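Local coordinates for protein fructokinase (PDB 5EYN) that catalyses the ATP-dependent phosphorylation of fructose, as a sugar kinase of the PfkB family in the ribokinase clan, at residues C87-F92 / D129-Q134; P94-S99 / D122-L127; G136-V141 / Y274-A279. All blocks are in the same frame, centred on the assembly; numbering follows the deposited sequence.

The three contacts lie in one ribokinase-type fold. Contacts 1 and 3 reach the same nine-stranded, mostly parallel sheet, with centres about 17 Å apart. Contact 2 is nested inside the chain loop closed by contact 1, and their centres are about 14 Å apart. Contact 3 opens after both, and its centre is about 26 Å from that of contact 2. Contact 2 is the one near bound fructose, about 6 Å from the Ser99 side chain. Contact 1 ties the connection before strand 138-142 to the large sheet's outermost strand, 86-93. Contact 2 ties it to the loop leading to the small sheet, and contact 3 joins strand 138-142 to helix 264-278.

Contact 1 (C87-F92 / D129-Q134)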
loop_
_atom_site.group_PDB
_atom_site.type_symbol
_atom_site.label_atom_id
_atom_site.label_comp_id
_atom_site.label_asym_id
_atom_site.label_seq_id
_atom_site.Cartn_x
_atom_site.Cartn_y
_atom_site.Cartn_z
ATOM N N CYS A 87 -22.920 1.720 -7.822
ATOM C CA CYS A 87 -21.773 2.450 -7.297
ATOM C C CYS A 87 -21.712 3.876 -7.819
ATOM O O CYS A 87 -20.655 4.496 -7.858
ATOM C CB CYS A 87 -20.453 1.707 -7.570
ATOM S SG CYS A 87 -20.220 1.098 -9.256
ATOM N N GLN A 88 -22.874 4.413 -8.164
ATOM C CA GLN A 88 -22.972 5.817 -8.543
ATOM C C GLN A 88 -22.406 6.740 -7.453
ATOM O O GLN A 88 -21.892 7.817 -7.746
ATOM C CB GLN A 88 -24.436 6.191 -8.810
ATOM C CG GLN A 88 -25.208 5.225 -9.719
ATOM C CD GLN A 88 -24.770 5.269 -11.173
ATOM O OE1 GLN A 88 -23.589 5.092 -11.496
ATOM N NE2 GLN A 88 -25.731 5.492 -12.062
ATOM N N HIS A 89 -22.517 6.317 -6.199
ATOM C CA HIS A 89 -22.072 7.132 -5.070
ATOM C C HIS A 89 -20.721 6.693 -4.501
ATOM O O HIS A 89 -20.371 7.027 -3.371
ATOM C CB HIS A 89 -23.131 7.130 -3.978
ATOM C CG HIS A 89 -24.444 7.676 -4.436
ATOM N ND1 HIS A 89 -24.662 9.024 -4.614
ATOM C CD2 HIS A 89 -25.593 7.057 -4.788
ATOM C CE1 HIS A 89 -25.895 9.212 -5.046
ATOM N NE2 HIS A 89 -26.480 8.033 -5.164
ATOM N N LEU A 90 -19.966 5.947 -5.292
ATOM C CA LEU A 90 -18.571 5.702 -4.984
ATOM C C LEU A 90 -17.755 6.801 -5.632
ATOM O O LEU A 90 -17.738 6.948 -6.851
ATOM C CB LEU A 90 -18.133 4.352 -5.520
ATOM C CG LEU A 90 -16.658 4.031 -5.326
ATOM C CD1 LEU A 90 -16.331 3.958 -3.841
ATOM C CD2 LEU A 90 -16.313 2.732 -6.038
ATOM N N HIS A 91 -17.101 7.598 -4.810
ATOM C CA HIS A 91 -16.364 8.746 -5.299
ATOM C C HIS A 91 -14.888 8.533 -5.158
ATOM O O HIS A 91 -14.436 7.770 -4.312
ATOM C CB HIS A 91 -16.723 9.981 -4.489
ATOM C CG HIS A 91 -18.185 10.266 -4.447
ATOM N ND1 HIS A 91 -18.888 10.712 -5.545
ATOM C CD2 HIS A 91 -19.083 10.155 -3.444
ATOM C CE1 HIS A 91 -20.158 10.871 -5.217
ATOM N NE2 HIS A 91 -20.301 10.545 -3.944
ATOM N N PHE A 92 -14.137 9.268 -5.961
ATOM C CA PHE A 92 -12.697 9.268 -5.853
ATOM C C PHE A 92 -12.271 10.484 -5.062
ATOM O O PHE A 92 -12.580 11.621 -5.439
ATOM C CB PHE A 92 -12.091 9.245 -7.255
ATOM C CG PHE A 92 -12.474 8.023 -8.026
ATOM C CD1 PHE A 92 -11.677 6.894 -7.983
ATOM C CD2 PHE A 92 -13.658 7.977 -8.739
ATOM C CE1 PHE A 92 -12.031 5.754 -8.664
ATOM C CE2 PHE A 92 -14.021 6.831 -9.432
ATOM C CZ PHE A 92 -13.207 5.719 -9.390
ATOM N N ASP A 129 -21.378 13.251 0.851
ATOM C CA ASP A 129 -21.272 11.980 0.144
ATOM C C ASP A 129 -22.460 11.066 0.421
ATOM O O ASP A 129 -22.634 10.057 -0.245
ATOM C CB ASP A 129 -20.004 11.234 0.559
ATOM C CG ASP A 129 -18.727 11.954 0.165
ATOM O OD1 ASP A 129 -17.706 11.688 0.824
ATOM O OD2 ASP A 129 -18.723 12.745 -0.804
ATOM N N ILE A 130 -23.268 11.399 1.419
ATOM C CA ILE A 130 -24.349 10.513 1.813
ATOM C C ILE A 130 -25.494 10.667 0.809
ATOM O O ILE A 130 -25.916 11.779 0.532
ATOM C CB ILE A 130 -24.863 10.861 3.213
ATOM C CG1 ILE A 130 -23.732 10.757 4.247
ATOM C CG2 ILE A 130 -26.024 9.956 3.587
ATOM C CD1 ILE A 130 -24.087 11.392 5.577
ATOM N N PRO A 131 -26.007 9.556 0.256
ATOM C CA PRO A 131 -27.101 9.613 -0.717
ATOM C C PRO A 131 -28.453 9.693 -0.034
ATOM O O PRO A 131 -28.562 9.575 1.185
ATOM C CB PRO A 131 -26.972 8.289 -1.463
ATOM C CG PRO A 131 -26.413 7.370 -0.458
ATOM C CD PRO A 131 -25.500 8.186 0.424
ATOM N N SER A 132 -29.484 9.930 -0.826
ATOM C CA SER A 132 -30.828 10.013 -0.284
ATOM C C SER A 132 -31.310 8.613 0.072
ATOM O O SER A 132 -31.158 7.670 -0.712
ATOM C CB SER A 132 -31.770 10.657 -1.296
ATOM O OG SER A 132 -31.878 9.828 -2.440
ATOM N N PHE A 133 -31.874 8.498 1.273
ATOM C CA PHE A 133 -32.387 7.241 1.786
ATOM C C PHE A 133 -33.906 7.274 1.770
ATOM O O PHE A 133 -34.524 8.344 1.759
ATOM C CB PHE A 133 -31.935 7.026 3.231
ATOM C CG PHE A 133 -30.450 6.878 3.416
ATOM C CD1 PHE A 133 -29.650 6.251 2.472
ATOM C CD2 PHE A 133 -29.856 7.371 4.567
ATOM C CE1 PHE A 133 -28.288 6.110 2.694
ATOM C CE2 PHE A 133 -28.513 7.223 4.784
ATOM C CZ PHE A 133 -27.727 6.604 3.840
ATOM N N GLN A 134 -34.506 6.093 1.811
ATOM C CA GLN A 134 -35.951 5.985 1.832
ATOM C C GLN A 134 -36.398 4.975 2.878
ATOM O O GLN A 134 -35.651 4.066 3.243
ATOM C CB GLN A 134 -36.458 5.559 0.454
ATOM C CG GLN A 134 -36.096 6.547 -0.642
ATOM C CD GLN A 134 -36.631 6.145 -1.998
ATOM O OE1 GLN A 134 -37.833 5.961 -2.173
ATOM N NE2 GLN A 134 -35.736 6.010 -2.970
#
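His89 lays its imidazole against the ring of Pro131, at the outermost strand of the large sheet in this ribokinase-type fold. The chain makes a type I turn from Cys87 to Leu90, closed by a bond from Leu90 N to Cys87 O of 3.0 Å. The turn puts His89 at the bend. From CB the His89 side chain sets CG beside the backbone N and anti to the carbonyl carbon (chi1 -60°), which aims the imidazole at the loop. All five ring atoms then meet one methylene, Pro131 CB. CG is 4.0 Å from it, and NE2 is the nearest ring atom at 3.7 Å. CB stands over the ring centre, only 7° off the normal, so this is a CH-pi contact. Gln88 CB lies over the opposite face, nearer the rim. Pro131 also packs on Phe64 of strand 61-68, next to this strand in the sheet.

A second touch lies further along the strand. The carboxylate of Asp129 comes obliquely to the His91 ring, and the two planes are 34° apart. The contact lies away from the sugar and nucleotide sites. The stronger partner of Asp129 is Arg66. Asp129 OD1 forms a salt bridge with Arg66 NE and also accepts a hydrogen bond from Gln126 N.

Contact 2 (P94-S99 / D122-L127)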
loop_
_atom_site.group_PDB
_atom_site.type_symbol
_atom_site.label_atom_id
_atom_site.label_comp_id
_atom_site.label_asym_id
_atom_site.label_seq_id
_atom_site.Cartn_x
_atom_site.Cartn_y
_atom_site.Cartn_z
ATOM N N PRO A 94 -9.786 13.295 -3.955
ATOM C CA PRO A 94 -8.761 13.952 -4.774
ATOM C C PRO A 94 -7.319 13.715 -4.314
ATOM O O PRO A 94 -6.403 13.856 -5.119
ATOM C CB PRO A 94 -9.126 15.440 -4.664
ATOM C CG PRO A 94 -9.965 15.551 -3.445
ATOM C CD PRO A 94 -10.698 14.266 -3.319
ATOM N N VAL A 95 -7.123 13.344 -3.057
ATOM C CA VAL A 95 -5.786 13.348 -2.469
ATOM C C VAL A 95 -5.348 11.987 -1.925
ATOM O O VAL A 95 -4.210 11.571 -2.103
ATOM C CB VAL A 95 -5.719 14.402 -1.327
ATOM C CG1 VAL A 95 -4.458 14.223 -0.479
ATOM C CG2 VAL A 95 -5.805 15.812 -1.898
ATOM N N HIS A 96 -6.248 11.298 -1.251
ATOM C CA HIS A 96 -5.874 10.124 -0.483
ATOM C C HIS A 96 -6.001 8.832 -1.279
ATOM O O HIS A 96 -6.805 8.727 -2.185
ATOM C CB HIS A 96 -6.711 10.090 0.791
ATOM C CG HIS A 96 -6.539 11.315 1.622
ATOM N ND1 HIS A 96 -5.440 11.501 2.429
ATOM C CD2 HIS A 96 -7.297 12.431 1.745
ATOM C CE1 HIS A 96 -5.531 12.680 3.020
ATOM N NE2 HIS A 96 -6.654 13.258 2.630
ATOM N N ARG A 97 -5.197 7.850 -0.906
ATOM C CA ARG A 97 -5.078 6.601 -1.618
ATOM C C ARG A 97 -6.063 5.546 -1.127
ATOM O O ARG A 97 -6.504 5.544 0.016
ATOM C CB ARG A 97 -3.648 6.092 -1.455
ATOM C CG ARG A 97 -2.642 6.895 -2.273
ATOM C CD ARG A 97 -2.575 6.316 -3.658
ATOM N NE ARG A 97 -1.881 7.173 -4.590
ATOM C CZ ARG A 97 -2.471 8.044 -5.391
ATOM N NH1 ARG A 97 -3.789 8.196 -5.371
ATOM N NH2 ARG A 97 -1.732 8.776 -6.213
ATOM N N THR A 98 -6.398 4.636 -2.029
ATOM C CA THR A 98 -7.211 3.472 -1.714
ATOM C C THR A 98 -6.547 2.555 -0.708
ATOM O O THR A 98 -5.344 2.276 -0.775
ATOM C CB THR A 98 -7.495 2.683 -2.986
ATOM O OG1 THR A 98 -8.103 3.553 -3.935
ATOM C CG2 THR A 98 -8.402 1.488 -2.724
ATOM N N SER A 99 -7.344 2.094 0.242
ATOM C CA SER A 99 -6.860 1.162 1.237
ATOM C C SER A 99 -6.241 -0.076 0.580
ATOM O O SER A 99 -6.812 -0.665 -0.339
ATOM C CB SER A 99 -8.000 0.740 2.146
ATOM O OG SER A 99 -7.524 -0.136 3.148
ATOM N N ASP A 122 -11.328 6.373 2.198
ATOM C CA ASP A 122 -12.623 6.163 2.833
ATOM C C ASP A 122 -12.740 6.893 4.161
ATOM O O ASP A 122 -13.844 7.208 4.586
ATOM C CB ASP A 122 -12.869 4.653 3.027
ATOM C CG ASP A 122 -11.702 3.968 3.681
ATOM O OD1 ASP A 122 -11.756 3.721 4.900
ATOM O OD2 ASP A 122 -10.705 3.698 2.972
ATOM N N GLN A 123 -11.611 7.166 4.804
ATOM C CA GLN A 123 -11.611 7.890 6.069
ATOM C C GLN A 123 -12.005 9.357 5.918
ATOM O O GLN A 123 -12.254 10.052 6.912
ATOM C CB GLN A 123 -10.241 7.771 6.751
ATOM C CG GLN A 123 -9.891 6.346 7.127
ATOM C CD GLN A 123 -10.861 5.778 8.130
ATOM O OE1 GLN A 123 -10.826 6.141 9.291
ATOM N NE2 GLN A 123 -11.741 4.882 7.687
ATOM N N PHE A 124 -12.115 9.804 4.673
ATOM C CA PHE A 124 -12.456 11.186 4.368
ATOM C C PHE A 124 -13.870 11.364 3.824
ATOM O O PHE A 124 -14.198 12.403 3.259
ATOM C CB PHE A 124 -11.391 11.772 3.445
ATOM C CG PHE A 124 -10.056 11.837 4.109
ATOM C CD1 PHE A 124 -9.171 10.779 4.034
ATOM C CD2 PHE A 124 -9.713 12.935 4.880
ATOM C CE1 PHE A 124 -7.967 10.827 4.683
ATOM C CE2 PHE A 124 -8.513 12.986 5.529
ATOM C CZ PHE A 124 -7.629 11.939 5.428
ATOM N N LEU A 125 -14.708 10.360 4.043
ATOM C CA LEU A 125 -16.136 10.470 3.765
ATOM C C LEU A 125 -16.696 11.762 4.364
ATOM O O LEU A 125 -16.527 12.027 5.555
ATOM C CB LEU A 125 -16.882 9.264 4.337
ATOM C CG LEU A 125 -18.363 9.195 3.988
ATOM C CD1 LEU A 125 -18.542 8.648 2.591
ATOM C CD2 LEU A 125 -19.115 8.339 4.985
ATOM N N GLN A 126 -17.386 12.538 3.536
ATOM C CA GLN A 126 -18.000 13.798 3.953
ATOM C C GLN A 126 -19.517 13.675 4.048
ATOM O O GLN A 126 -20.124 12.761 3.488
ATOM C CB GLN A 126 -17.669 14.906 2.954
ATOM C CG GLN A 126 -16.184 15.171 2.807
ATOM C CD GLN A 126 -15.876 16.243 1.784
ATOM O OE1 GLN A 126 -16.780 16.842 1.202
ATOM N NE2 GLN A 126 -14.596 16.482 1.552
ATOM N N LEU A 127 -20.141 14.631 4.725
ATOM C CA LEU A 127 -21.592 14.630 4.844
ATOM C C LEU A 127 -22.259 14.665 3.477
ATOM O O LEU A 127 -23.291 14.027 3.264
ATOM C CB LEU A 127 -22.065 15.802 5.686
ATOM C CG LEU A 127 -21.719 15.708 7.165
ATOM C CD1 LEU A 127 -22.050 17.028 7.845
ATOM C CD2 LEU A 127 -22.474 14.552 7.808
HETATM O O HOH W 1 -10.199 2.714 0.302
#
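The flat rings of His96 and Phe124 lie face on face as an offset stack. Their planes differ by 5° and their centroids are 3.6 Å apart. Phe124 CE1 sits over the centre of the imidazole, and Val95 CG1 covers its opposite face. On the phenyl ring, His96 NE2 lies toward the rim and comes within 3.2 Å of Phe124 CZ. Both side chains hold CG anti to the carbonyl carbon, which brings the two rings over each other.

The second link is made through water. Ser99 N donates to the water at 2.9 Å, and the water donates to Asp122 OD2, also at 2.9 Å. Asp122 OD1 takes a nearly straight bond of 3.0 Å from Gln123 NE2, with an N-H...O angle of 170°. This bond meets OD1 on its anti side, 32° out of the carboxylate plane. The carboxylate is thus held at both oxygens. Ser120 OG is also hydrogen-bonded to OD2, and the Asp122 side chain comes within about 3 Å, nearest atoms, of that of Asp26, which binds fructose.

The loop 94-99 joins strand 86-93 to strand 99-103 of the small sheet. Arg97 pairs with Asp70 and with Glu178 of the second subunit, and Leu125 packs on helix 151-165.

Contact 3 (G136-V141 / Y274-A279); sequences GEWLHV and YRLSVA
Trp138 and Leu276 cross obliquely, with the six-membered part of the indole against the leucine. Trp138 CH2 is 4.0 Å from Leu276 CD1, and CZ2 lies 4.0 Å from Leu276 CB. Trp138 comes from strand 138-142 in the middle of the large sheet. Leu276 comes from the last turns of helix 264-278, which packs on the sheet. The contact is a strand-to-helix joint of the ribokinase-type fold.

The indole sets CG beside the backbone N (chi1 -77°), which carries the ring out from the strand toward the helix. On the pyrrole side, Trp138 NE1 is 4.1 Å from Ser277 CA. Trp282 meets the indole edge-to-face and Tyr168 meets it with planes at about 40°. Leu276 also touches Trp282 and Ala291, so the joint is part of a larger apolar layer.

Ser277 is turned back to its own helix. Its OG donates to Tyr274 O at 2.7 Å, tilted 26° from the carbonyl plane. Val278 N donates to the same oxygen, from the same face.

One water joins the polar atoms across the contact. It lies in the indole plane at the edge, accepts from Trp138 NE1 at 3.0 Å and donates to Leu276 O at 2.8 Å. Both Trp138 and Leu276 are buried. The apolar atoms thus pack directly, while the buried indole N-H is satisfied by a water bound to a main-chain carbonyl near the end of the helix.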
loop_
_atom_site.group_PDB
_atom_site.type_symbol
_atom_site.label_atom_id
_atom_site.label_comp_id
_atom_site.label_asym_id
_atom_site.label_seq_id
_atom_site.Cartn_x
_atom_site.Cartn_y
_atom_site.Cartn_z
ATOM N N GLY A 136 -37.694 1.903 4.785
ATOM C CA GLY A 136 -37.600 0.480 4.518
ATOM C C GLY A 136 -36.266 0.027 3.945
ATOM O O GLY A 136 -36.019 -1.167 3.824
ATOM N N GLU A 137 -35.396 0.959 3.589
ATOM C CA GLU A 137 -34.067 0.589 3.142
ATOM C C GLU A 137 -33.212 0.157 4.321
ATOM O O GLU A 137 -33.531 0.431 5.480
ATOM C CB GLU A 137 -33.407 1.747 2.392
ATOM C CG GLU A 137 -34.066 2.043 1.050
ATOM C CD GLU A 137 -33.385 3.170 0.290
ATOM O OE1 GLU A 137 -32.701 3.999 0.918
ATOM O OE2 GLU A 137 -33.549 3.237 -0.942
ATOM N N TRP A 138 -32.110 -0.506 3.999
ATOM C CA TRP A 138 -31.114 -0.918 4.982
ATOM C C TRP A 138 -29.829 -0.140 4.760
ATOM O O TRP A 138 -29.497 0.226 3.635
ATOM C CB TRP A 138 -30.816 -2.427 4.867
ATOM C CG TRP A 138 -31.867 -3.268 5.470
ATOM C CD1 TRP A 138 -33.039 -3.658 4.905
ATOM C CD2 TRP A 138 -31.851 -3.811 6.788
ATOM N NE1 TRP A 138 -33.761 -4.415 5.797
ATOM C CE2 TRP A 138 -33.048 -4.526 6.962
ATOM C CE3 TRP A 138 -30.940 -3.758 7.847
ATOM C CZ2 TRP A 138 -33.365 -5.168 8.147
ATOM C CZ3 TRP A 138 -31.256 -4.399 9.027
ATOM C CH2 TRP A 138 -32.462 -5.088 9.170
ATOM N N LEU A 139 -29.114 0.096 5.854
ATOM C CA LEU A 139 -27.761 0.630 5.813
ATOM C C LEU A 139 -26.883 -0.282 6.652
ATOM O O LEU A 139 -27.194 -0.529 7.816
ATOM C CB LEU A 139 -27.724 2.046 6.394
ATOM C CG LEU A 139 -26.338 2.674 6.551
ATOM C CD1 LEU A 139 -25.712 2.936 5.210
ATOM C CD2 LEU A 139 -26.458 3.967 7.349
ATOM N N HIS A 140 -25.796 -0.786 6.066
ATOM C CA HIS A 140 -24.833 -1.590 6.804
ATOM C C HIS A 140 -23.487 -0.888 6.904
ATOM O O HIS A 140 -22.985 -0.342 5.916
ATOM C CB HIS A 140 -24.642 -2.942 6.128
ATOM C CG HIS A 140 -23.655 -3.822 6.812
ATOM N ND1 HIS A 140 -23.918 -4.427 8.023
ATOM C CD2 HIS A 140 -22.381 -4.158 6.489
ATOM C CE1 HIS A 140 -22.857 -5.118 8.406
ATOM N NE2 HIS A 140 -21.915 -4.985 7.486
ATOM N N VAL A 141 -22.935 -0.922 8.116
ATOM C CA VAL A 141 -21.719 -0.214 8.501
ATOM C C VAL A 141 -20.800 -1.139 9.290
ATOM O O VAL A 141 -21.283 -1.987 10.037
ATOM C CB VAL A 141 -22.095 1.035 9.409
ATOM C CG1 VAL A 141 -20.867 1.776 9.918
ATOM C CG2 VAL A 141 -23.037 1.973 8.671
ATOM N N TYR A 274 -29.380 -9.961 2.768
ATOM C CA TYR A 274 -30.146 -10.253 1.567
ATOM C C TYR A 274 -31.529 -10.767 1.984
ATOM O O TYR A 274 -32.555 -10.265 1.521
ATOM C CB TYR A 274 -29.454 -11.277 0.664
ATOM C CG TYR A 274 -30.412 -11.761 -0.403
ATOM C CD1 TYR A 274 -30.830 -10.904 -1.416
ATOM C CD2 TYR A 274 -30.968 -13.026 -0.346
ATOM C CE1 TYR A 274 -31.752 -11.311 -2.370
ATOM C CE2 TYR A 274 -31.878 -13.434 -1.294
ATOM C CZ TYR A 274 -32.267 -12.566 -2.296
ATOM O OH TYR A 274 -33.176 -12.957 -3.251
ATOM N N ARG A 275 -31.565 -11.780 2.847
ATOM C CA ARG A 275 -32.848 -12.361 3.230
ATOM C C ARG A 275 -33.727 -11.390 4.046
ATOM O O ARG A 275 -34.940 -11.338 3.854
ATOM C CB ARG A 275 -32.641 -13.695 3.951
ATOM C CG ARG A 275 -32.127 -14.804 3.033
ATOM C CD ARG A 275 -33.122 -15.185 1.953
ATOM N NE ARG A 275 -34.130 -16.114 2.448
ATOM C CZ ARG A 275 -35.172 -16.537 1.742
ATOM N NH1 ARG A 275 -35.385 -16.087 0.513
ATOM N NH2 ARG A 275 -36.014 -17.401 2.279
ATOM N N LEU A 276 -33.131 -10.590 4.925
ATOM C CA LEU A 276 -33.931 -9.611 5.650
ATOM C C LEU A 276 -34.478 -8.567 4.684
ATOM O O LEU A 276 -35.620 -8.126 4.826
ATOM C CB LEU A 276 -33.131 -8.937 6.772
ATOM C CG LEU A 276 -32.578 -9.857 7.868
ATOM C CD1 LEU A 276 -31.943 -9.014 8.955
ATOM C CD2 LEU A 276 -33.639 -10.789 8.450
ATOM N N SER A 277 -33.689 -8.213 3.671
ATOM C CA SER A 277 -34.076 -7.145 2.747
ATOM C C SER A 277 -35.271 -7.526 1.864
ATOM O O SER A 277 -36.032 -6.662 1.442
ATOM C CB SER A 277 -32.887 -6.718 1.872
ATOM O OG SER A 277 -32.626 -7.632 0.816
ATOM N N VAL A 278 -35.446 -8.813 1.593
ATOM C CA VAL A 278 -36.539 -9.250 0.719
ATOM C C VAL A 278 -37.757 -9.720 1.515
ATOM O O VAL A 278 -38.782 -10.088 0.931
ATOM C CB VAL A 278 -36.101 -10.381 -0.245
ATOM C CG1 VAL A 278 -34.963 -9.924 -1.143
ATOM C CG2 VAL A 278 -35.711 -11.635 0.520
ATOM N N ALA A 279 -37.654 -9.693 2.841
ATOM C CA ALA A 279 -38.739 -10.145 3.705
ATOM C C ALA A 279 -39.836 -9.104 3.830
ATOM O O ALA A 279 -39.575 -7.905 3.914
ATOM C CB ALA A 279 -38.212 -10.480 5.083
HETATM O O HOH W 2 -36.490 -5.458 5.254
#